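Local coordinates for putative hemin transport system, substrate-binding protein (Burkholderia cenocepacia J2315, PDB 5GIZ) that binds heme in the periplasm and probably delivers it to an inner-membrane ABC importer as the substrate-binding component of a heme-uptake system, at residues P67-A72 / Q113-R118; S103-I108 / Q126-D131; S210-A215 / L243-L248. All blocks are in the same frame, centred on the assembly; numbering follows the deposited sequence. Where two conformers were deposited one is given.

Interaction 1: P67-A72 / Q113-R118; sequences PDLVLA and QALDVR
L71 and A114 mark the closest backbone approach, their CA atoms 8.1 Å apart, where strand 69-72 faces the C-terminal end of helix 101-114. That separation leaves room for one layer of side chains, and the side chains that meet are all apolar. The helix finishes in a Schellman motif: D116 takes a positive phi of 57°, its N donates to Q113 O at 3.1 Å, and the chain turns away toward the next helix. L69 and L71, two residues apart along the strand, both project at this helix end.

A114 and L115 receive them. The CD2 methyl of L71 comes up against the A114 CB at 3.7 Å, while its other branch, CD1, reaches the L115 CD2 at 4.2 Å, so the leucine straddles two consecutive residues. L69 does its touching with CD2 alone. Its CG stands anti to the backbone N (chi1 173°), and CD2 meets L115 CD2 at 4.1 Å and packs on the carbonyl oxygen A114 O at 3.7 Å. The bond from CA to CB of L115 is not aimed at the strand; with CG anti to the carbonyl carbon (chi1 -65°), the isobutyl group extends until CD2 touches the ends of both L69 and L71, slanting across them.

This is the helix-on-sheet packing of an alpha/beta lobe. Strand 69-72 is an inner strand of the parallel four-stranded sheet, bonded through L69 to R7 and I9 on strand 6-11 and through V70 to T91 and T93 on strand 91-94. L115 also rests on V8, while V70, whose side chain leaves the sheet on the other side, packs against L62 of helix 59-64.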
loop_
_atom_site.group_PDB
_atom_site.type_symbol
_atom_site.label_atom_id
_atom_site.label_comp_id
_atom_site.label_asym_id
_atom_site.label_seq_id
_atom_site.Cartn_x
_atom_site.Cartn_y
_atom_site.Cartn_z
ATOM N N PRO A 67 0.956 -11.753 22.610
ATOM C CA PRO A 67 2.153 -11.525 21.803
ATOM C C PRO A 67 3.395 -11.382 22.642
ATOM O O PRO A 67 3.341 -10.855 23.741
ATOM C CB PRO A 67 1.877 -10.155 21.163
ATOM C CG PRO A 67 0.966 -9.478 22.151
ATOM C CD PRO A 67 0.057 -10.581 22.612
ATOM N N ASP A 68 4.536 -11.785 22.084
ATOM C CA ASP A 68 5.849 -11.411 22.580
ATOM C C ASP A 68 6.390 -10.167 21.881
ATOM O O ASP A 68 7.253 -9.454 22.421
ATOM C CB ASP A 68 6.844 -12.547 22.330
ATOM C CG ASP A 68 6.475 -13.792 23.062
ATOM O OD1 ASP A 68 6.133 -13.714 24.303
ATOM O OD2 ASP A 68 6.385 -14.878 22.451
ATOM N N LEU A 69 5.899 -9.930 20.657
ATOM C CA LEU A 69 6.393 -8.816 19.841
ATOM C C LEU A 69 5.301 -8.346 18.910
ATOM O O LEU A 69 4.589 -9.160 18.381
ATOM C CB LEU A 69 7.582 -9.322 19.046
ATOM C CG LEU A 69 8.202 -8.416 17.982
ATOM C CD1 LEU A 69 8.779 -7.154 18.596
ATOM C CD2 LEU A 69 9.268 -9.170 17.191
ATOM N N VAL A 70 5.215 -7.038 18.692
ATOM C CA VAL A 70 4.347 -6.416 17.731
ATOM C C VAL A 70 5.231 -5.620 16.760
ATOM O O VAL A 70 6.014 -4.784 17.188
ATOM C CB VAL A 70 3.317 -5.460 18.397
ATOM C CG1 VAL A 70 2.543 -4.687 17.350
ATOM C CG2 VAL A 70 2.408 -6.194 19.373
ATOM N N LEU A 71 5.091 -5.882 15.479
ATOM C CA LEU A 71 5.667 -5.090 14.432
ATOM C C LEU A 71 4.592 -4.181 13.921
ATOM O O LEU A 71 3.564 -4.653 13.441
ATOM C CB LEU A 71 6.170 -5.980 13.299
ATOM C CG LEU A 71 7.096 -7.131 13.733
ATOM C CD1 LEU A 71 7.374 -8.030 12.500
ATOM C CD2 LEU A 71 8.319 -6.616 14.399
ATOM N N ALA A 72 4.811 -2.875 14.055
ATOM C CA ALA A 72 3.777 -1.907 13.784
ATOM C C ALA A 72 4.146 -0.903 12.740
ATOM O O ALA A 72 5.237 -0.297 12.778
ATOM C CB ALA A 72 3.410 -1.167 15.071
ATOM N N GLN A 113 15.529 -8.141 11.068
ATOM C CA GLN A 113 16.250 -7.904 12.319
ATOM C C GLN A 113 15.378 -8.203 13.533
ATOM O O GLN A 113 15.812 -8.922 14.441
ATOM C CB GLN A 113 16.722 -6.455 12.431
ATOM C CG GLN A 113 17.329 -6.097 13.813
ATOM C CD GLN A 113 18.585 -6.870 14.190
ATOM O OE1 GLN A 113 18.842 -7.127 15.381
ATOM N NE2 GLN A 113 19.392 -7.226 13.195
ATOM N N ALA A 114 14.151 -7.653 13.546
ATOM C CA ALA A 114 13.249 -7.805 14.685
ATOM C C ALA A 114 12.935 -9.269 14.941
ATOM O O ALA A 114 12.756 -9.679 16.094
ATOM C CB ALA A 114 11.965 -7.026 14.467
ATOM N N LEU A 115 12.865 -10.050 13.859
ATOM C CA LEU A 115 12.506 -11.483 13.892
ATOM C C LEU A 115 13.726 -12.422 14.030
ATOM O O LEU A 115 13.558 -13.637 14.073
ATOM C CB LEU A 115 11.676 -11.863 12.661
ATOM C CG LEU A 115 10.301 -11.190 12.554
ATOM C CD1 LEU A 115 9.624 -11.643 11.272
ATOM C CD2 LEU A 115 9.411 -11.466 13.754
ATOM N N ASP A 116 14.906 -11.822 14.103
ATOM C CA ASP A 116 16.190 -12.527 14.243
ATOM C C ASP A 116 16.375 -13.515 13.106
ATOM O O ASP A 116 16.780 -14.679 13.294
ATOM C CB ASP A 116 16.265 -13.192 15.615
ATOM C CG ASP A 116 17.624 -13.754 15.924
ATOM O OD1 ASP A 116 18.676 -13.235 15.466
ATOM O OD2 ASP A 116 17.621 -14.740 16.696
ATOM N N VAL A 117 16.059 -13.042 11.900
ATOM C CA VAL A 117 16.339 -13.817 10.699
ATOM C C VAL A 117 17.117 -12.979 9.689
ATOM O O VAL A 117 16.671 -12.765 8.560
ATOM C CB VAL A 117 15.070 -14.426 10.087
ATOM C CG1 VAL A 117 14.519 -15.535 10.989
ATOM C CG2 VAL A 117 13.971 -13.373 9.816
ATOM N N ARG A 118 18.300 -12.518 10.092
ATOM C CA ARG A 118 19.173 -11.710 9.227
ATOM C C ARG A 118 19.428 -12.335 7.848
ATOM O O ARG A 118 19.299 -11.651 6.857
ATOM C CB ARG A 118 20.496 -11.408 9.957
ATOM C CG ARG A 118 21.742 -11.237 9.076
ATOM C CD ARG A 118 23.003 -11.157 9.939
ATOM N NE ARG A 118 23.593 -12.477 10.176
ATOM C CZ ARG A 118 24.391 -13.108 9.316
ATOM N NH1 ARG A 118 24.695 -12.547 8.151
ATOM N NH2 ARG A 118 24.893 -14.304 9.614
#

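Interaction 2: S103-I108 / Q126-D131; sequences SVRAKI and QRFDRD
R105 NH2 donates to D129 OD2 at 2.8 Å, and its NE reaches D129 OD1 at 2.9 Å, a side-on salt bridge with one nitrogen on each oxygen. Both oxygens are met on their syn side, and the guanidinium and carboxylate planes lie only 28° apart, which keeps the fork nearly flat. R105 was modelled in two conformers, and the bridge is described for one of them. NH1 also forms a salt bridge with E102, probably balancing the arginine between two acids.

Beside the bridge, F128 packs between two nearly antiparallel helix segments (161°, axes 11.1 Å apart). Its CG lies anti to the backbone N (chi1 178°), which carries the ring toward helix 101-114. I108 CD1 sits over one face, a CH-pi contact 4.2 Å from the F128 ring centroid. V104 CG1 lies 3.6 Å from both F128 CE2 and F128 CZ, at the far end of the ring, meeting it obliquely, and R105 CG approaches F128 CE1 in the same slanted way.

Helix 118-141, which carries F128 and D129, is the long connection between the two lobes. Helix 255-269 closes in with L255 on V104 and F128, while helix 13-23 touches K107.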
loop_
_atom_site.group_PDB
_atom_site.type_symbol
_atom_site.label_atom_id
_atom_site.label_comp_id
_atom_site.label_asym_id
_atom_site.label_seq_id
_atom_site.Cartn_x
_atom_site.Cartn_y
_atom_site.Cartn_z
ATOM N N SER A 103 12.314 2.935 1.574
ATOM C CA SER A 103 11.490 2.684 2.729
ATOM C C SER A 103 11.041 1.180 2.758
ATOM O O SER A 103 10.957 0.586 3.830
ATOM C CB SER A 103 10.277 3.638 2.655
ATOM O OG SER A 103 9.455 3.428 3.766
ATOM N N VAL A 104 10.836 0.559 1.597
ATOM C CA VAL A 104 10.441 -0.835 1.558
ATOM C C VAL A 104 11.652 -1.670 1.954
ATOM O O VAL A 104 11.529 -2.644 2.694
ATOM C CB VAL A 104 9.990 -1.299 0.166
ATOM C CG1 VAL A 104 9.652 -2.776 0.137
ATOM C CG2 VAL A 104 8.871 -0.419 -0.327
ATOM N N ARG A 105 12.819 -1.297 1.402
ATOM C CA ARG A 105 14.050 -2.022 1.744
ATOM C C ARG A 105 14.309 -1.983 3.253
ATOM O O ARG A 105 14.755 -2.998 3.852
ATOM C CB ARG A 105 15.234 -1.437 0.992
ATOM C CG ARG A 105 15.029 -1.591 -0.499
ATOM C CD ARG A 105 16.106 -0.922 -1.255
ATOM N NE ARG A 105 17.256 -1.793 -1.335
ATOM C CZ ARG A 105 18.481 -1.529 -0.897
ATOM N NH1 ARG A 105 18.768 -0.407 -0.183
ATOM N NH2 ARG A 105 19.451 -2.442 -1.160
ATOM N N ALA A 106 13.970 -0.870 3.914
ATOM C CA ALA A 106 14.113 -0.761 5.360
ATOM C C ALA A 106 13.110 -1.639 6.108
ATOM O O ALA A 106 13.402 -2.145 7.168
ATOM C CB ALA A 106 13.982 0.698 5.802
ATOM N N LYS A 107 11.931 -1.843 5.547
ATOM C CA LYS A 107 10.974 -2.774 6.122
ATOM C C LYS A 107 11.558 -4.203 6.034
ATOM O O LYS A 107 11.467 -4.991 6.945
ATOM C CB LYS A 107 9.618 -2.715 5.404
ATOM C CG LYS A 107 8.825 -1.437 5.616
ATOM C CD LYS A 107 7.521 -1.410 4.832
ATOM C CE LYS A 107 6.969 0.008 4.639
ATOM N NZ LYS A 107 5.625 -0.009 3.972
ATOM N N ILE A 108 12.145 -4.534 4.883
ATOM C CA ILE A 108 12.722 -5.879 4.737
ATOM C C ILE A 108 13.806 -6.129 5.791
ATOM O O ILE A 108 13.760 -7.106 6.523
ATOM C CB ILE A 108 13.266 -6.121 3.310
ATOM C CG1 ILE A 108 12.085 -6.137 2.314
ATOM C CG2 ILE A 108 14.056 -7.424 3.193
ATOM C CD1 ILE A 108 12.489 -6.073 0.857
ATOM N N GLN A 126 18.034 -9.186 -1.718
ATOM C CA GLN A 126 18.706 -9.410 -2.962
ATOM C C GLN A 126 17.692 -9.702 -4.082
ATOM O O GLN A 126 17.810 -9.172 -5.166
ATOM C CB GLN A 126 19.692 -10.531 -2.756
ATOM C CG GLN A 126 20.446 -10.954 -3.971
ATOM C CD GLN A 126 21.275 -12.202 -3.660
ATOM O OE1 GLN A 126 20.734 -13.290 -3.466
ATOM N NE2 GLN A 126 22.534 -12.040 -3.538
ATOM N N ARG A 127 16.663 -10.502 -3.792
ATOM C CA ARG A 127 15.595 -10.798 -4.788
ATOM C C ARG A 127 14.819 -9.543 -5.143
ATOM O O ARG A 127 14.581 -9.214 -6.307
ATOM C CB ARG A 127 14.575 -11.829 -4.239
ATOM C CG ARG A 127 15.157 -13.181 -3.882
ATOM C CD ARG A 127 14.147 -14.331 -3.855
ATOM N NE ARG A 127 13.022 -14.185 -2.924
ATOM C CZ ARG A 127 13.059 -14.419 -1.609
ATOM N NH1 ARG A 127 14.180 -14.807 -0.983
ATOM N NH2 ARG A 127 11.944 -14.261 -0.906
ATOM N N PHE A 128 14.394 -8.827 -4.102
ATOM C CA PHE A 128 13.681 -7.595 -4.249
ATOM C C PHE A 128 14.457 -6.614 -5.133
ATOM O O PHE A 128 13.902 -6.027 -6.075
ATOM C CB PHE A 128 13.396 -6.996 -2.872
ATOM C CG PHE A 128 12.706 -5.702 -2.930
ATOM C CD1 PHE A 128 13.422 -4.527 -3.039
ATOM C CD2 PHE A 128 11.318 -5.619 -2.843
ATOM C CE1 PHE A 128 12.818 -3.301 -3.046
ATOM C CE2 PHE A 128 10.701 -4.400 -2.857
ATOM C CZ PHE A 128 11.433 -3.222 -2.954
ATOM N N ASP A 129 15.747 -6.448 -4.849
ATOM C CA ASP A 129 16.573 -5.504 -5.603
ATOM C C ASP A 129 16.733 -5.870 -7.065
ATOM O O ASP A 129 16.676 -5.014 -7.923
ATOM C CB ASP A 129 17.962 -5.364 -4.977
ATOM C CG ASP A 129 17.968 -4.555 -3.690
ATOM O OD1 ASP A 129 16.946 -3.915 -3.336
ATOM O OD2 ASP A 129 19.032 -4.507 -2.984
ATOM N N ARG A 130 16.825 -7.181 -7.353
ATOM C CA ARG A 130 16.884 -7.661 -8.727
ATOM C C ARG A 130 15.557 -7.366 -9.412
ATOM O O ARG A 130 15.516 -6.866 -10.539
ATOM C CB ARG A 130 17.219 -9.163 -8.714
ATOM C CG ARG A 130 17.373 -9.814 -10.059
ATOM C CD ARG A 130 17.971 -11.203 -9.865
ATOM N NE ARG A 130 17.137 -12.129 -9.065
ATOM C CZ ARG A 130 17.468 -12.706 -7.898
ATOM N NH1 ARG A 130 18.647 -12.488 -7.296
ATOM N NH2 ARG A 130 16.596 -13.547 -7.313
ATOM N N ASP A 131 14.473 -7.693 -8.740
ATOM C CA ASP A 131 13.179 -7.423 -9.329
ATOM C C ASP A 131 12.930 -5.927 -9.535
ATOM O O ASP A 131 12.304 -5.494 -10.530
ATOM C CB ASP A 131 12.065 -8.013 -8.483
ATOM C CG ASP A 131 12.060 -9.531 -8.486
ATOM O OD1 ASP A 131 12.676 -10.177 -9.333
ATOM O OD2 ASP A 131 11.406 -10.104 -7.637
#

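Interaction 3: S210-A215 / L243-L248; sequences SDEGLA and LDALFL
E212 reaches across to A245 where two helices start side by side, each just beyond a strand of a parallel pair: S210 bridges L243, and both S210 and D244 are N-caps. This is the alpha/beta architecture of a periplasmic binding protein lobe. From CB the E212 chain bends at the next bond (chi2 87°), folding the carboxylate back over the neighbouring helix start. E212 CD lies 3.7 Å from A245 CB, and E212 OE1 comes within 3.3 Å of the same methyl. E212 OE1 also accepts from A245 N at 3.1 Å, met on its syn side and 16° out of the carboxylate plane; the tip thus takes up an N-H of the helix's first turn. OE2 turns to water 2, which donates to it, accepts from L246 N and lies unusually close to D244 OD1, so that last link is less certain. The water may ease the approach of two like charges, E212 OE2 and D244 OD1, 3.7 Å apart.

D211 N adds a second crossing bond, donating to L243 O at 2.9 Å. A CA-H...O contact from S210 CA, 3.0 Å away, reaches the same L243 O. S210 also lies about 8 Å from Y191, side chain to side chain, which contacts heme in a heme-bound structure of this protein. Water 1 joins the two aspartates, donating to D211 OD2 and to D244 OD1, while D244 OD2 receives F247 N at 3.0 Å on its anti side.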
loop_
_atom_site.group_PDB
_atom_site.type_symbol
_atom_site.label_atom_id
_atom_site.label_comp_id
_atom_site.label_asym_id
_atom_site.label_seq_id
_atom_site.Cartn_x
_atom_site.Cartn_y
_atom_site.Cartn_z
ATOM N N SER A 210 -8.723 2.145 -6.658
ATOM C CA SER A 210 -8.616 0.793 -6.165
ATOM C C SER A 210 -9.878 -0.017 -6.528
ATOM O O SER A 210 -10.952 0.543 -6.747
ATOM C CB SER A 210 -8.362 0.722 -4.668
ATOM O OG SER A 210 -9.502 1.184 -3.965
ATOM N N ASP A 211 -9.705 -1.336 -6.524
ATOM C CA ASP A 211 -10.845 -2.238 -6.694
ATOM C C ASP A 211 -11.928 -1.895 -5.700
ATOM O O ASP A 211 -13.131 -1.836 -6.086
ATOM C CB ASP A 211 -10.473 -3.707 -6.476
ATOM C CG ASP A 211 -9.469 -4.219 -7.479
ATOM O OD1 ASP A 211 -9.143 -3.459 -8.415
ATOM O OD2 ASP A 211 -9.009 -5.383 -7.310
ATOM N N GLU A 212 -11.531 -1.650 -4.453
ATOM C CA GLU A 212 -12.484 -1.334 -3.398
ATOM C C GLU A 212 -13.229 -0.032 -3.658
ATOM O O GLU A 212 -14.456 0.052 -3.493
ATOM C CB GLU A 212 -11.738 -1.253 -2.048
ATOM C CG GLU A 212 -11.105 -2.581 -1.616
ATOM C CD GLU A 212 -9.701 -2.880 -2.126
ATOM O OE1 GLU A 212 -9.225 -2.319 -3.127
ATOM O OE2 GLU A 212 -9.066 -3.759 -1.520
ATOM N N GLY A 213 -12.501 0.999 -4.092
ATOM C CA GLY A 213 -13.123 2.274 -4.416
ATOM C C GLY A 213 -14.051 2.172 -5.592
ATOM O O GLY A 213 -15.082 2.853 -5.638
ATOM N N LEU A 214 -13.681 1.373 -6.600
ATOM C CA LEU A 214 -14.523 1.173 -7.771
ATOM C C LEU A 214 -15.840 0.492 -7.373
ATOM O O LEU A 214 -16.896 0.928 -7.831
ATOM C CB LEU A 214 -13.749 0.343 -8.847
ATOM C CG LEU A 214 -14.507 0.153 -10.148
ATOM C CD1 LEU A 214 -14.853 1.476 -10.797
ATOM C CD2 LEU A 214 -13.676 -0.761 -11.065
ATOM N N ALA A 215 -15.731 -0.533 -6.510
ATOM C CA ALA A 215 -16.921 -1.221 -6.008
ATOM C C ALA A 215 -17.767 -0.253 -5.230
ATOM O O ALA A 215 -18.978 -0.244 -5.395
ATOM C CB ALA A 215 -16.593 -2.393 -5.125
ATOM N N LEU A 243 -6.879 -1.387 -9.553
ATOM C CA LEU A 243 -6.005 -2.373 -8.977
ATOM C C LEU A 243 -6.387 -2.533 -7.490
ATOM O O LEU A 243 -6.857 -1.600 -6.850
ATOM C CB LEU A 243 -4.515 -1.990 -9.199
ATOM C CG LEU A 243 -3.485 -3.080 -8.925
ATOM C CD1 LEU A 243 -3.626 -4.250 -9.873
ATOM C CD2 LEU A 243 -2.086 -2.525 -9.065
ATOM N N ASP A 244 -6.124 -3.693 -6.963
ATOM C CA ASP A 244 -6.328 -3.944 -5.537
ATOM C C ASP A 244 -5.581 -2.973 -4.659
ATOM O O ASP A 244 -4.415 -2.706 -4.929
ATOM C CB ASP A 244 -5.850 -5.366 -5.287
ATOM C CG ASP A 244 -5.783 -5.724 -3.885
ATOM O OD1 ASP A 244 -6.844 -6.114 -3.285
ATOM O OD2 ASP A 244 -4.703 -5.674 -3.323
ATOM N N ALA A 245 -6.218 -2.415 -3.635
ATOM C CA ALA A 245 -5.620 -1.341 -2.867
ATOM C C ALA A 245 -4.314 -1.768 -2.176
ATOM O O ALA A 245 -3.342 -1.004 -2.195
ATOM C CB ALA A 245 -6.574 -0.874 -1.781
ATOM N N LEU A 246 -4.286 -2.909 -1.505
ATOM C CA LEU A 246 -3.080 -3.313 -0.803
ATOM C C LEU A 246 -1.899 -3.517 -1.755
ATOM O O LEU A 246 -0.795 -3.046 -1.511
ATOM C CB LEU A 246 -3.299 -4.546 0.039
ATOM C CG LEU A 246 -2.044 -5.140 0.718
ATOM C CD1 LEU A 246 -1.463 -4.165 1.705
ATOM C CD2 LEU A 246 -2.457 -6.435 1.399
ATOM N N PHE A 247 -2.165 -4.148 -2.872
ATOM C CA PHE A 247 -1.151 -4.405 -3.875
ATOM C C PHE A 247 -0.655 -3.085 -4.447
ATOM O O PHE A 247 0.546 -2.865 -4.561
ATOM C CB PHE A 247 -1.792 -5.275 -4.972
ATOM C CG PHE A 247 -0.907 -5.651 -6.132
ATOM C CD1 PHE A 247 0.423 -5.937 -5.987
ATOM C CD2 PHE A 247 -1.472 -5.871 -7.334
ATOM C CE1 PHE A 247 1.186 -6.362 -7.036
ATOM C CE2 PHE A 247 -0.693 -6.280 -8.411
ATOM C CZ PHE A 247 0.668 -6.449 -8.246
ATOM N N LEU A 248 -1.569 -2.197 -4.815
ATOM C CA LEU A 248 -1.173 -0.923 -5.429
ATOM C C LEU A 248 -0.409 -0.038 -4.447
ATOM O O LEU A 248 0.644 0.547 -4.790
ATOM C CB LEU A 248 -2.440 -0.196 -5.917
ATOM C CG LEU A 248 -2.253 1.198 -6.502
ATOM C CD1 LEU A 248 -1.340 1.239 -7.702
ATOM C CD2 LEU A 248 -3.624 1.806 -6.814
HETATM O O HOH W 1 -9.221 -6.552 -4.703
HETATM O O HOH W 2 -6.612 -4.724 -1.160
#

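The three contacts spread over both lobes and the long helix 118-141 that joins them. Interactions 1 and 2 share helix 101-114, its C-terminal end and its N-terminal half, with centres about 18 Å apart; their segments interleave along the chain in the order 67-72, 103-108, 113-118, 126-131. That one helix therefore packs on the four-stranded parallel sheet of the first lobe and also against the long helix 118-141 leading to the second. Interaction 3 comes later, in the second lobe where strands 206-210 and 240-243 end, its centre about 29 Å from that of interaction 1 and 23 Å from that of interaction 2. The arrangement fits a heme-binding protein whose two lobes are bridged by a helix.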